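Designed helical repeat protein (Synthetic construct, PDB 5CWQ) realises a computationally designed architecture of stacked antiparallel helices, probably with no biological activity of its own. Local coordinates at residues A[12-17]-A[48-53]; A[43-48]-A[100-105]; A[65-70]-A[105-110]; A[122-127]-A[162-167]. All coordinates share one frame; numbering follows the deposited sequence.

Overall arrangement
Four helix-to-helix contacts sample one all-helical stack. Contacts 1, 3 and 4 each pair two antiparallel helices, one after the other along the chain; contact 2 instead joins helix 33-57 to helix 90-114, which run nearly parallel. It shares Gln48 with contact 1 and Leu105 with contact 3, and its centre lies 10 Å and 8 Å from theirs. A salt bridge, Glu14 OE1 to Lys69 NZ at 2.7 Å, ties contact 1 to contact 3. Contact 4 touches contacts 2 and 3, each about 12 Å away between centres, but not contact 1, at 20 Å. A glycerol, probably from the crystallisation liquor, binds beside contact 2.

Contact 1: residues A[12-17]-A[48-53]; sequences EAERRL and QELARV
Two first torsions set up the meeting of Glu49 and Leu50 with Ala13. Glu49 sends CG trans to its own backbone nitrogen (chi1 -165°) and then runs on extended, whereas Leu50 swings CG beside the nitrogen (chi1 -68°), and the two side chains close on the same methyl. The setting is the antiparallel packing of neighbouring helices in a designed helical repeat protein: the axes of 12-17 and 48-53 come within 9.3 Å at a signed crossing angle of -158°. An alanine lies where the backbones are nearest, with the CA atoms of Ala13 and Glu49 6.2 Å apart. The aliphatic part of Glu49 passes alongside the Ala13 methyl, with CG of Glu49 4.0 Å from CB of Ala13, and the carboxylate follows, bringing OE1 of Glu49 to 3.6 Å from that same CB. This is packing, with no hydrogen bond across the segments. Arg16 NE stays 5.0 Å from Glu49 OE1, but a like charge, Glu12 OE1, is just as far from Glu49 OE2, so the net electrostatic effect is probably small. With an alanine in place of Glu49, the Ala13 methyl would probably lose the chain that packs alongside it. Leu50 contributes the apolar half, its CD2 lying 3.7 Å from Ala13 CB. Its other branch faces Glu14, whose charge is answered by Lys69 of helix 60-86. At that end Leu17 and Leu50 meet at about a right angle, methyl CD2 of Leu17 lying 4.2 Å from methyl CD1 of Leu50.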
loop_
_atom_site.group_PDB
_atom_site.type_symbol
_atom_site.label_atom_id
_atom_site.label_comp_id
_atom_site.label_asym_id
_atom_site.label_seq_id
_atom_site.Cartn_x
_atom_site.Cartn_y
_atom_site.Cartn_z
ATOM N N GLU A 12 -12.499 -14.776 8.500
ATOM C CA GLU A 12 -11.233 -15.231 7.937
ATOM C C GLU A 12 -10.201 -14.110 7.978
ATOM O O GLU A 12 -9.015 -14.353 8.198
ATOM C CB GLU A 12 -11.426 -15.718 6.500
ATOM C CG GLU A 12 -10.153 -16.238 5.846
ATOM C CD GLU A 12 -10.371 -16.680 4.412
ATOM O OE1 GLU A 12 -11.526 -16.624 3.938
ATOM O OE2 GLU A 12 -9.386 -17.082 3.756
ATOM N N ALA A 13 -10.664 -12.882 7.762
ATOM C CA ALA A 13 -9.792 -11.716 7.795
ATOM C C ALA A 13 -9.244 -11.502 9.203
ATOM O O ALA A 13 -8.052 -11.254 9.384
ATOM C CB ALA A 13 -10.542 -10.477 7.321
ATOM N N GLU A 14 -10.122 -11.605 10.195
ATOM C CA GLU A 14 -9.716 -11.462 11.588
ATOM C C GLU A 14 -8.774 -12.597 11.982
ATOM O O GLU A 14 -7.827 -12.394 12.740
ATOM C CB GLU A 14 -10.942 -11.440 12.507
ATOM C CG GLU A 14 -10.620 -11.179 13.973
ATOM C CD GLU A 14 -9.953 -9.834 14.202
ATOM O OE1 GLU A 14 -10.180 -8.910 13.392
ATOM O OE2 GLU A 14 -9.199 -9.702 15.190
ATOM N N ARG A 15 -9.041 -13.790 11.458
ATOM C CA ARG A 15 -8.198 -14.953 11.717
ATOM C C ARG A 15 -6.800 -14.754 11.129
ATOM O O ARG A 15 -5.797 -15.074 11.766
ATOM C CB ARG A 15 -8.849 -16.215 11.142
ATOM C CG ARG A 15 -7.965 -17.453 11.154
ATOM C CD ARG A 15 -7.462 -17.779 9.754
ATOM N NE ARG A 15 -6.481 -18.862 9.752
ATOM C CZ ARG A 15 -5.951 -19.391 8.654
ATOM N NH1 ARG A 15 -6.305 -18.945 7.455
ATOM N NH2 ARG A 15 -5.065 -20.373 8.753
ATOM N N ARG A 16 -6.744 -14.225 9.911
ATOM C CA ARG A 16 -5.474 -13.931 9.258
ATOM C C ARG A 16 -4.698 -12.868 10.030
ATOM O O ARG A 16 -3.479 -12.963 10.181
ATOM C CB ARG A 16 -5.709 -13.471 7.818
ATOM C CG ARG A 16 -5.811 -14.608 6.810
ATOM C CD ARG A 16 -6.481 -14.150 5.524
ATOM N NE ARG A 16 -6.024 -14.908 4.361
ATOM C CZ ARG A 16 -6.401 -16.150 4.073
ATOM N NH1 ARG A 16 -7.241 -16.799 4.870
ATOM N NH2 ARG A 16 -5.931 -16.749 2.989
ATOM N N LEU A 17 -5.415 -11.859 10.517
ATOM C CA LEU A 17 -4.807 -10.770 11.275
ATOM C C LEU A 17 -4.183 -11.274 12.573
ATOM O O LEU A 17 -3.071 -10.883 12.929
ATOM C CB LEU A 17 -5.849 -9.690 11.578
ATOM C CG LEU A 17 -5.413 -8.525 12.471
ATOM C CD1 LEU A 17 -4.228 -7.781 11.871
ATOM C CD2 LEU A 17 -6.578 -7.576 12.700
ATOM N N GLN A 48 -7.067 -4.451 5.359
ATOM C CA GLN A 48 -7.698 -3.951 4.144
ATOM C C GLN A 48 -8.979 -4.728 3.865
ATOM O O GLN A 48 -9.980 -4.161 3.428
ATOM C CB GLN A 48 -6.757 -4.055 2.944
ATOM C CG GLN A 48 -7.353 -3.471 1.664
ATOM C CD GLN A 48 -6.588 -3.852 0.414
ATOM O OE1 GLN A 48 -5.886 -4.862 0.378
ATOM N NE2 GLN A 48 -6.725 -3.039 -0.627
ATOM N N GLU A 49 -8.937 -6.032 4.119
ATOM C CA GLU A 49 -10.096 -6.886 3.897
ATOM C C GLU A 49 -11.233 -6.495 4.838
ATOM O O GLU A 49 -12.387 -6.414 4.425
ATOM C CB GLU A 49 -9.722 -8.357 4.090
ATOM C CG GLU A 49 -10.747 -9.332 3.538
ATOM C CD GLU A 49 -10.311 -10.781 3.673
ATOM O OE1 GLU A 49 -9.136 -11.021 4.022
ATOM O OE2 GLU A 49 -11.147 -11.679 3.430
ATOM N N LEU A 50 -10.900 -6.242 6.101
ATOM C CA LEU A 50 -11.890 -5.817 7.088
ATOM C C LEU A 50 -12.535 -4.492 6.691
ATOM O O LEU A 50 -13.741 -4.303 6.858
ATOM C CB LEU A 50 -11.246 -5.687 8.471
ATOM C CG LEU A 50 -10.782 -6.987 9.131
ATOM C CD1 LEU A 50 -9.896 -6.685 10.334
ATOM C CD2 LEU A 50 -11.970 -7.841 9.544
ATOM N N ALA A 51 -11.727 -3.579 6.166
ATOM C CA ALA A 51 -12.220 -2.273 5.743
ATOM C C ALA A 51 -13.208 -2.409 4.588
ATOM O O ALA A 51 -14.247 -1.748 4.565
ATOM C CB ALA A 51 -11.060 -1.375 5.346
ATOM N N ARG A 52 -12.879 -3.270 3.632
ATOM C CA ARG A 52 -13.731 -3.472 2.467
ATOM C C ARG A 52 -15.042 -4.154 2.851
ATOM O O ARG A 52 -16.086 -3.879 2.259
ATOM C CB ARG A 52 -12.993 -4.287 1.404
ATOM C CG ARG A 52 -11.971 -3.473 0.628
ATOM C CD ARG A 52 -11.224 -4.316 -0.389
ATOM N NE ARG A 52 -10.680 -3.493 -1.469
ATOM C CZ ARG A 52 -11.229 -3.354 -2.675
ATOM N NH1 ARG A 52 -12.351 -3.991 -2.999
ATOM N NH2 ARG A 52 -10.641 -2.575 -3.573
ATOM N N VAL A 53 -14.987 -5.039 3.843
ATOM C CA VAL A 53 -16.194 -5.673 4.367
ATOM C C VAL A 53 -17.074 -4.618 5.030
ATOM O O VAL A 53 -18.294 -4.619 4.865
ATOM C CB VAL A 53 -15.860 -6.797 5.381
ATOM C CG1 VAL A 53 -17.105 -7.241 6.153
ATOM C CG2 VAL A 53 -15.241 -7.985 4.668
#

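Contact 2: residues A[43-48]-A[100-105]; sequences EARAVQ and IALAVL
Leu102 reaches from helix 90-114 into the surface of helix 33-57, where its branched end settles over Ala44 and Arg45 and supplies the main share of the packing. On this tight side small residues let the backbones come near: Ala44 and Ala103 bring their CA atoms to 5.3 Å, and the axes of 43-48 and 100-105 approach to 8.7 Å. CG of Leu102 sits beside the residue's own carbonyl carbon (chi1 -175°), which carries both methyls over to helix 33-57. CD2 of Leu102 lies 3.6 Å from the Ala44 methyl CB and 3.5 Å from the backbone N of Arg45, while CD1 of Leu102 turns to the amide of Gln48, 3.7 Å from its OE1. The amide nitrogen of Gln48 continues the line of contacts, with NE2 of Gln48 3.6 Å from CD2 of Leu105, and it also makes a weak hydrogen bond to Glu109. Were Leu102 replaced by an alanine, both methyls would go, and a gap would probably open above Ala44 while the Gln48 amide became freer to turn.

The looser side begins at Arg45. Its CB points away from helix 90-114, and only the base of the chain packs, CG of Arg45 lying 3.5 Å from CD2 of Leu102. Beyond that the chain extends to a solvent-exposed guanidinium, whose NH2 is hydrogen-bonded to a glycerol probably left from crystallisation. At 11° between their directions the two segments are almost parallel, and the Cys55-Cys113 disulfide joins the same two helices further on. Such parallel packing of helices separated in sequence by one antiparallel helix is the lateral stacking of a helical repeat array.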
loop_
_atom_site.group_PDB
_atom_site.type_symbol
_atom_site.label_atom_id
_atom_site.label_comp_id
_atom_site.label_asym_id
_atom_site.label_seq_id
_atom_site.Cartn_x
_atom_site.Cartn_y
_atom_site.Cartn_z
ATOM N N GLU A 43 -0.672 -8.452 8.023
ATOM C CA GLU A 43 -1.632 -7.759 8.875
ATOM C C GLU A 43 -2.370 -6.693 8.077
ATOM O O GLU A 43 -3.596 -6.597 8.139
ATOM C CB GLU A 43 -0.937 -7.124 10.080
ATOM C CG GLU A 43 -0.431 -8.124 11.102
ATOM C CD GLU A 43 0.138 -7.458 12.339
ATOM O OE1 GLU A 43 -0.315 -6.346 12.679
ATOM O OE2 GLU A 43 1.042 -8.046 12.972
ATOM N N ALA A 44 -1.615 -5.904 7.321
ATOM C CA ALA A 44 -2.180 -4.834 6.507
ATOM C C ALA A 44 -3.161 -5.379 5.468
ATOM O O ALA A 44 -4.196 -4.766 5.203
ATOM C CB ALA A 44 -1.063 -4.050 5.827
ATOM N N ARG A 45 -2.831 -6.527 4.882
ATOM C CA ARG A 45 -3.720 -7.195 3.933
ATOM C C ARG A 45 -5.040 -7.565 4.596
ATOM O O ARG A 45 -6.114 -7.352 4.032
ATOM C CB ARG A 45 -3.062 -8.455 3.367
ATOM C CG ARG A 45 -2.013 -8.192 2.304
ATOM C CD ARG A 45 -1.175 -9.433 2.040
ATOM N NE ARG A 45 -0.232 -9.238 0.943
ATOM C CZ ARG A 45 0.804 -10.034 0.693
ATOM N NH1 ARG A 45 1.046 -11.084 1.467
ATOM N NH2 ARG A 45 1.607 -9.775 -0.331
ATOM N N ALA A 46 -4.944 -8.127 5.795
ATOM C CA ALA A 46 -6.118 -8.534 6.555
ATOM C C ALA A 46 -6.963 -7.321 6.930
ATOM O O ALA A 46 -8.190 -7.363 6.852
ATOM C CB ALA A 46 -5.699 -9.296 7.805
ATOM N N VAL A 47 -6.299 -6.243 7.334
ATOM C CA VAL A 47 -6.992 -5.021 7.728
ATOM C C VAL A 47 -7.696 -4.389 6.530
ATOM O O VAL A 47 -8.796 -3.853 6.666
ATOM C CB VAL A 47 -6.015 -4.003 8.369
ATOM C CG1 VAL A 47 -6.673 -2.642 8.549
ATOM C CG2 VAL A 47 -5.530 -4.522 9.714
ATOM N N GLN A 48 -7.067 -4.451 5.359
ATOM C CA GLN A 48 -7.698 -3.951 4.144
ATOM C C GLN A 48 -8.979 -4.728 3.865
ATOM O O GLN A 48 -9.980 -4.161 3.428
ATOM C CB GLN A 48 -6.757 -4.055 2.944
ATOM C CG GLN A 48 -7.353 -3.471 1.664
ATOM C CD GLN A 48 -6.588 -3.852 0.414
ATOM O OE1 GLN A 48 -5.886 -4.862 0.378
ATOM N NE2 GLN A 48 -6.725 -3.039 -0.627
ATOM N N ILE A 100 3.313 -0.090 5.402
ATOM C CA ILE A 100 2.849 1.267 5.670
ATOM C C ILE A 100 1.857 1.714 4.600
ATOM O O ILE A 100 0.761 2.175 4.915
ATOM C CB ILE A 100 4.043 2.256 5.744
ATOM C CG1 ILE A 100 4.802 2.060 7.059
ATOM C CG2 ILE A 100 3.579 3.711 5.631
ATOM C CD1 ILE A 100 6.135 2.800 7.138
ATOM N N ALA A 101 2.245 1.563 3.338
ATOM C CA ALA A 101 1.428 2.028 2.223
ATOM C C ALA A 101 0.087 1.302 2.173
ATOM O O ALA A 101 -0.950 1.909 1.891
ATOM C CB ALA A 101 2.182 1.850 0.909
ATOM N N LEU A 102 0.104 0.002 2.448
ATOM C CA LEU A 102 -1.119 -0.789 2.424
ATOM C C LEU A 102 -2.038 -0.392 3.579
ATOM O O LEU A 102 -3.260 -0.381 3.435
ATOM C CB LEU A 102 -0.795 -2.283 2.486
ATOM C CG LEU A 102 -1.972 -3.257 2.343
ATOM C CD1 LEU A 102 -2.821 -2.950 1.115
ATOM C CD2 LEU A 102 -1.466 -4.690 2.277
ATOM N N ALA A 103 -1.444 -0.059 4.721
ATOM C CA ALA A 103 -2.210 0.409 5.871
ATOM C C ALA A 103 -2.855 1.759 5.571
ATOM O O ALA A 103 -4.001 2.004 5.949
ATOM C CB ALA A 103 -1.318 0.510 7.096
ATOM N N VAL A 104 -2.109 2.633 4.897
ATOM C CA VAL A 104 -2.619 3.943 4.497
ATOM C C VAL A 104 -3.777 3.790 3.518
ATOM O O VAL A 104 -4.749 4.543 3.574
ATOM C CB VAL A 104 -1.510 4.816 3.850
ATOM C CG1 VAL A 104 -2.097 6.062 3.193
ATOM C CG2 VAL A 104 -0.474 5.219 4.884
ATOM N N LEU A 105 -3.669 2.820 2.616
ATOM C CA LEU A 105 -4.726 2.569 1.649
ATOM C C LEU A 105 -5.994 2.150 2.384
ATOM O O LEU A 105 -7.097 2.570 2.032
ATOM C CB LEU A 105 -4.304 1.496 0.644
ATOM C CG LEU A 105 -5.340 1.132 -0.425
ATOM C CD1 LEU A 105 -5.687 2.335 -1.289
ATOM C CD2 LEU A 105 -4.830 -0.005 -1.290
#

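Contact 3: residues A[65-70]-A[105-110]; sequences RASEKA and LALAEV
Ser67 and Leu107 meet where the segments 65-70 and 105-110 come closest, their CA atoms 5.4 Å apart. The serine can be followed outward. Its CB rests against Val110, 3.9 Å from CG1 of that valine, and nearly as close to a methyl of Leu107. From CB the hydroxyl leaves anti to the main-chain nitrogen (chi1 -171°), which aims OG at the partner helix. There OG of Ser67 comes to 3.0 Å from CD2 of Leu107, a spacing short enough that its exact value is doubtful, and no hydrogen bond can be made to a methyl. The polar need of the buried hydroxyl is met by a water 3.1 Å from Ser67 OG, which donates to the backbone oxygen of Leu107 at 2.8 Å from O of Leu107. One water thus bridges side chain and main chain across the contact, though no direct hydrogen bond does.

Around this spot the packing is apolar. The same Leu107 branch sits on Ala70, CD2 of Leu107 lying 3.7 Å from CB of Ala70, and the Ala70 and Ala106 methyls face each other. At the other end Val110 CG2 is 4.2 Å from the Ala66 methyl CB. Alanines at three of the touching positions suit the 8.9 Å separation of the axes. A third helix, 33-57, touches both segments, through Val47 on Ala70 and Ala51 on Val110. The pairing, at a signed crossing angle of -159°, is alanine-rich antiparallel packing of consecutive helices, as expected in a designed helical repeat.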
loop_
_atom_site.group_PDB
_atom_site.type_symbol
_atom_site.label_atom_id
_atom_site.label_comp_id
_atom_site.label_asym_id
_atom_site.label_seq_id
_atom_site.Cartn_x
_atom_site.Cartn_y
_atom_site.Cartn_z
ATOM N N ARG A 65 -13.240 0.542 13.470
ATOM C CA ARG A 65 -12.419 -0.523 14.033
ATOM C C ARG A 65 -11.285 -0.888 13.082
ATOM O O ARG A 65 -10.144 -1.069 13.507
ATOM C CB ARG A 65 -13.267 -1.759 14.327
ATOM C CG ARG A 65 -13.696 -1.898 15.778
ATOM C CD ARG A 65 -14.565 -3.132 15.968
ATOM N NE ARG A 65 -15.945 -2.899 15.546
ATOM C CZ ARG A 65 -16.794 -3.855 15.177
ATOM N NH1 ARG A 65 -16.414 -5.126 15.163
ATOM N NH2 ARG A 65 -18.028 -3.537 14.814
ATOM N N ALA A 66 -11.607 -0.994 11.797
ATOM C CA ALA A 66 -10.615 -1.321 10.780
ATOM C C ALA A 66 -9.550 -0.231 10.700
ATOM O O ALA A 66 -8.362 -0.520 10.547
ATOM C CB ALA A 66 -11.285 -1.514 9.421
ATOM N N SER A 67 -9.984 1.020 10.806
ATOM C CA SER A 67 -9.073 2.157 10.748
ATOM C C SER A 67 -8.133 2.160 11.950
ATOM O O SER A 67 -6.936 2.430 11.817
ATOM C CB SER A 67 -9.859 3.466 10.690
ATOM O OG SER A 67 -9.007 4.563 10.418
ATOM N N GLU A 68 -8.687 1.866 13.123
ATOM C CA GLU A 68 -7.898 1.761 14.344
ATOM C C GLU A 68 -6.835 0.683 14.189
ATOM O O GLU A 68 -5.691 0.858 14.608
ATOM C CB GLU A 68 -8.800 1.449 15.542
ATOM C CG GLU A 68 -9.713 2.601 15.949
ATOM C CD GLU A 68 -10.823 2.173 16.895
ATOM O OE1 GLU A 68 -10.783 1.027 17.392
ATOM O OE2 GLU A 68 -11.740 2.986 17.140
ATOM N N LYS A 69 -7.219 -0.431 13.574
ATOM C CA LYS A 69 -6.295 -1.533 13.357
ATOM C C LYS A 69 -5.256 -1.175 12.297
ATOM O O LYS A 69 -4.096 -1.574 12.399
ATOM C CB LYS A 69 -7.058 -2.796 12.957
ATOM C CG LYS A 69 -7.862 -3.396 14.102
ATOM C CD LYS A 69 -8.614 -4.642 13.678
ATOM C CE LYS A 69 -9.401 -5.227 14.844
ATOM N NZ LYS A 69 -10.090 -6.497 14.486
ATOM N N ALA A 70 -5.674 -0.419 11.286
ATOM C CA ALA A 70 -4.763 0.037 10.239
ATOM C C ALA A 70 -3.726 0.997 10.810
ATOM O O ALA A 70 -2.551 0.949 10.444
ATOM C CB ALA A 70 -5.537 0.710 9.108
ATOM N N LEU A 105 -3.669 2.820 2.616
ATOM C CA LEU A 105 -4.726 2.569 1.649
ATOM C C LEU A 105 -5.994 2.150 2.384
ATOM O O LEU A 105 -7.097 2.570 2.032
ATOM C CB LEU A 105 -4.304 1.496 0.644
ATOM C CG LEU A 105 -5.340 1.132 -0.425
ATOM C CD1 LEU A 105 -5.687 2.335 -1.289
ATOM C CD2 LEU A 105 -4.830 -0.005 -1.290
ATOM N N ALA A 106 -5.826 1.326 3.413
ATOM C CA ALA A 106 -6.947 0.903 4.239
ATOM C C ALA A 106 -7.574 2.111 4.931
ATOM O O ALA A 106 -8.797 2.226 4.997
ATOM C CB ALA A 106 -6.498 -0.130 5.263
ATOM N N LEU A 107 -6.735 3.017 5.431
ATOM C CA LEU A 107 -7.224 4.232 6.078
ATOM C C LEU A 107 -8.010 5.098 5.097
ATOM O O LEU A 107 -9.012 5.711 5.462
ATOM C CB LEU A 107 -6.066 5.041 6.669
ATOM C CG LEU A 107 -5.349 4.446 7.884
ATOM C CD1 LEU A 107 -4.107 5.260 8.211
ATOM C CD2 LEU A 107 -6.272 4.382 9.088
ATOM N N ALA A 108 -7.545 5.151 3.855
ATOM C CA ALA A 108 -8.214 5.925 2.818
ATOM C C ALA A 108 -9.592 5.342 2.510
ATOM O O ALA A 108 -10.579 6.074 2.426
ATOM C CB ALA A 108 -7.361 5.967 1.562
ATOM N N GLU A 109 -9.645 4.022 2.348
ATOM C CA GLU A 109 -10.893 3.315 2.077
ATOM C C GLU A 109 -11.933 3.576 3.164
ATOM O O GLU A 109 -13.097 3.848 2.867
ATOM C CB GLU A 109 -10.634 1.808 1.952
ATOM C CG GLU A 109 -9.812 1.414 0.720
ATOM C CD GLU A 109 -9.234 0.007 0.803
ATOM O OE1 GLU A 109 -9.113 -0.532 1.924
ATOM O OE2 GLU A 109 -8.895 -0.559 -0.258
ATOM N N VAL A 110 -11.514 3.497 4.424
ATOM C CA VAL A 110 -12.425 3.747 5.536
ATOM C C VAL A 110 -12.892 5.199 5.518
ATOM O O VAL A 110 -14.075 5.480 5.705
ATOM C CB VAL A 110 -11.768 3.435 6.900
ATOM C CG1 VAL A 110 -12.672 3.874 8.049
ATOM C CG2 VAL A 110 -11.465 1.954 7.008
HETATM O O HOH W 1 -9.326 6.565 8.077
#

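Contact 4: residues A[122-127]-A[162-167]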
loop_
_atom_site.group_PDB
_atom_site.type_symbol
_atom_site.label_atom_id
_atom_site.label_comp_id
_atom_site.label_asym_id
_atom_site.label_seq_id
_atom_site.Cartn_x
_atom_site.Cartn_y
_atom_site.Cartn_z
ATOM N N ARG A 122 -6.138 13.388 5.752
ATOM C CA ARG A 122 -5.033 12.911 6.574
ATOM C C ARG A 122 -4.408 11.665 5.956
ATOM O O ARG A 122 -3.189 11.499 5.974
ATOM C CB ARG A 122 -5.501 12.611 7.998
ATOM C CG ARG A 122 -5.772 13.852 8.836
ATOM C CD ARG A 122 -5.945 13.511 10.309
ATOM N NE ARG A 122 -4.743 12.904 10.877
ATOM C CZ ARG A 122 -4.577 12.630 12.168
ATOM N NH1 ARG A 122 -5.533 12.910 13.044
ATOM N NH2 ARG A 122 -3.446 12.076 12.585
ATOM N N ALA A 123 -5.251 10.795 5.411
ATOM C CA ALA A 123 -4.778 9.590 4.742
ATOM C C ALA A 123 -3.983 9.954 3.491
ATOM O O ALA A 123 -2.993 9.302 3.160
ATOM C CB ALA A 123 -5.947 8.689 4.386
ATOM N N SER A 124 -4.422 11.003 2.805
ATOM C CA SER A 124 -3.754 11.460 1.594
ATOM C C SER A 124 -2.377 12.021 1.926
ATOM O O SER A 124 -1.423 11.842 1.170
ATOM C CB SER A 124 -4.602 12.514 0.882
ATOM O OG SER A 124 -4.060 12.832 -0.386
ATOM N N GLU A 125 -2.283 12.703 3.064
ATOM C CA GLU A 125 -1.014 13.239 3.539
ATOM C C GLU A 125 -0.051 12.111 3.896
ATOM O O GLU A 125 1.142 12.188 3.603
ATOM C CB GLU A 125 -1.241 14.149 4.747
ATOM C CG GLU A 125 -1.991 15.432 4.412
ATOM C CD GLU A 125 -2.523 16.151 5.638
ATOM O OE1 GLU A 125 -2.321 15.652 6.764
ATOM O OE2 GLU A 125 -3.147 17.220 5.470
ATOM N N LYS A 126 -0.574 11.066 4.531
ATOM C CA LYS A 126 0.229 9.894 4.862
ATOM C C LYS A 126 0.679 9.172 3.593
ATOM O O LYS A 126 1.806 8.682 3.513
ATOM C CB LYS A 126 -0.560 8.935 5.758
ATOM C CG LYS A 126 -0.779 9.446 7.176
ATOM C CD LYS A 126 -1.521 8.421 8.020
ATOM C CE LYS A 126 -1.671 8.883 9.458
ATOM N NZ LYS A 126 -2.439 10.152 9.555
ATOM N N ALA A 127 -0.211 9.111 2.606
ATOM C CA ALA A 127 0.098 8.483 1.329
ATOM C C ALA A 127 1.187 9.257 0.598
ATOM O O ALA A 127 2.072 8.667 -0.024
ATOM C CB ALA A 127 -1.152 8.389 0.466
ATOM N N LEU A 162 -2.235 4.513 -5.205
ATOM C CA LEU A 162 -3.582 3.962 -5.106
ATOM C C LEU A 162 -4.363 4.690 -4.021
ATOM O O LEU A 162 -5.537 5.013 -4.193
ATOM C CB LEU A 162 -3.534 2.464 -4.796
ATOM C CG LEU A 162 -4.108 1.508 -5.841
ATOM C CD1 LEU A 162 -3.959 0.070 -5.368
ATOM C CD2 LEU A 162 -5.567 1.815 -6.137
ATOM N N ALA A 163 -3.698 4.940 -2.898
ATOM C CA ALA A 163 -4.323 5.624 -1.777
ATOM C C ALA A 163 -4.666 7.062 -2.156
ATOM O O ALA A 163 -5.730 7.569 -1.798
ATOM C CB ALA A 163 -3.411 5.591 -0.557
ATOM N N LEU A 164 -3.767 7.712 -2.887
ATOM C CA LEU A 164 -4.008 9.077 -3.344
ATOM C C LEU A 164 -5.196 9.117 -4.298
ATOM O O LEU A 164 -6.041 10.009 -4.213
ATOM C CB LEU A 164 -2.767 9.650 -4.031
ATOM C CG LEU A 164 -1.571 9.944 -3.121
ATOM C CD1 LEU A 164 -0.350 10.311 -3.951
ATOM C CD2 LEU A 164 -1.890 11.054 -2.120
ATOM N N ALA A 165 -5.247 8.149 -5.207
ATOM C CA ALA A 165 -6.357 8.029 -6.146
ATOM C C ALA A 165 -7.673 7.828 -5.401
ATOM O O ALA A 165 -8.702 8.398 -5.769
ATOM C CB ALA A 165 -6.114 6.880 -7.105
ATOM N N GLU A 166 -7.621 7.015 -4.352
ATOM C CA GLU A 166 -8.789 6.710 -3.534
ATOM C C GLU A 166 -9.386 7.983 -2.940
ATOM O O GLU A 166 -10.576 8.258 -3.099
ATOM C CB GLU A 166 -8.404 5.732 -2.419
ATOM C CG GLU A 166 -9.548 5.276 -1.529
ATOM C CD GLU A 166 -10.428 4.224 -2.177
ATOM O OE1 GLU A 166 -10.168 3.855 -3.343
ATOM O OE2 GLU A 166 -11.379 3.763 -1.512
ATOM N N VAL A 167 -8.546 8.759 -2.265
ATOM C CA VAL A 167 -8.993 9.982 -1.610
ATOM C C VAL A 167 -9.437 11.021 -2.632
ATOM O O VAL A 167 -10.486 11.642 -2.472
ATOM C CB VAL A 167 -7.883 10.583 -0.726
ATOM C CG1 VAL A 167 -8.335 11.908 -0.112
ATOM C CG2 VAL A 167 -7.490 9.601 0.361
HETATM O O HOH W 2 -5.168 12.668 -2.943
#
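The flat groups that Ser124 and Leu164 bring to this contact are their backbone peptides; no flat side-chain group takes part between the two segments. The carbonyl oxygen of Ser124 is touched by a methyl, CD2 of Leu164 lying 3.4 Å from that O. The carbonyl of Leu164 accepts a hydrogen bond from a water 3.1 Å from its O, and the same water is hydrogen-bonded to Ser124, 2.8 Å from OG. Leu164 holds its CG beside its backbone nitrogen (chi1 -70°), which brings CD2 within 3.3 Å of Ser124 OG and 3.8 Å of Ala127 CB. One turn on from the serine, the Ala127 and Ala163 methyls are in direct contact, CB to CB at 3.7 Å, and Val167 CG1 packs 3.9 Å from Ser124 CB. The axes of 122-127 and 162-167 approach to 8.8 Å, crossing at -157°, a close spacing that the small residues permit. Helix 90-114 covers one flank, its Val104 touching Lys126 and Ala127, while helix 204-230 meets the far side of 162-167 through Leu216 against Leu162 and Val224 against Ala165, so the contact sits between helices before and after it in the stack.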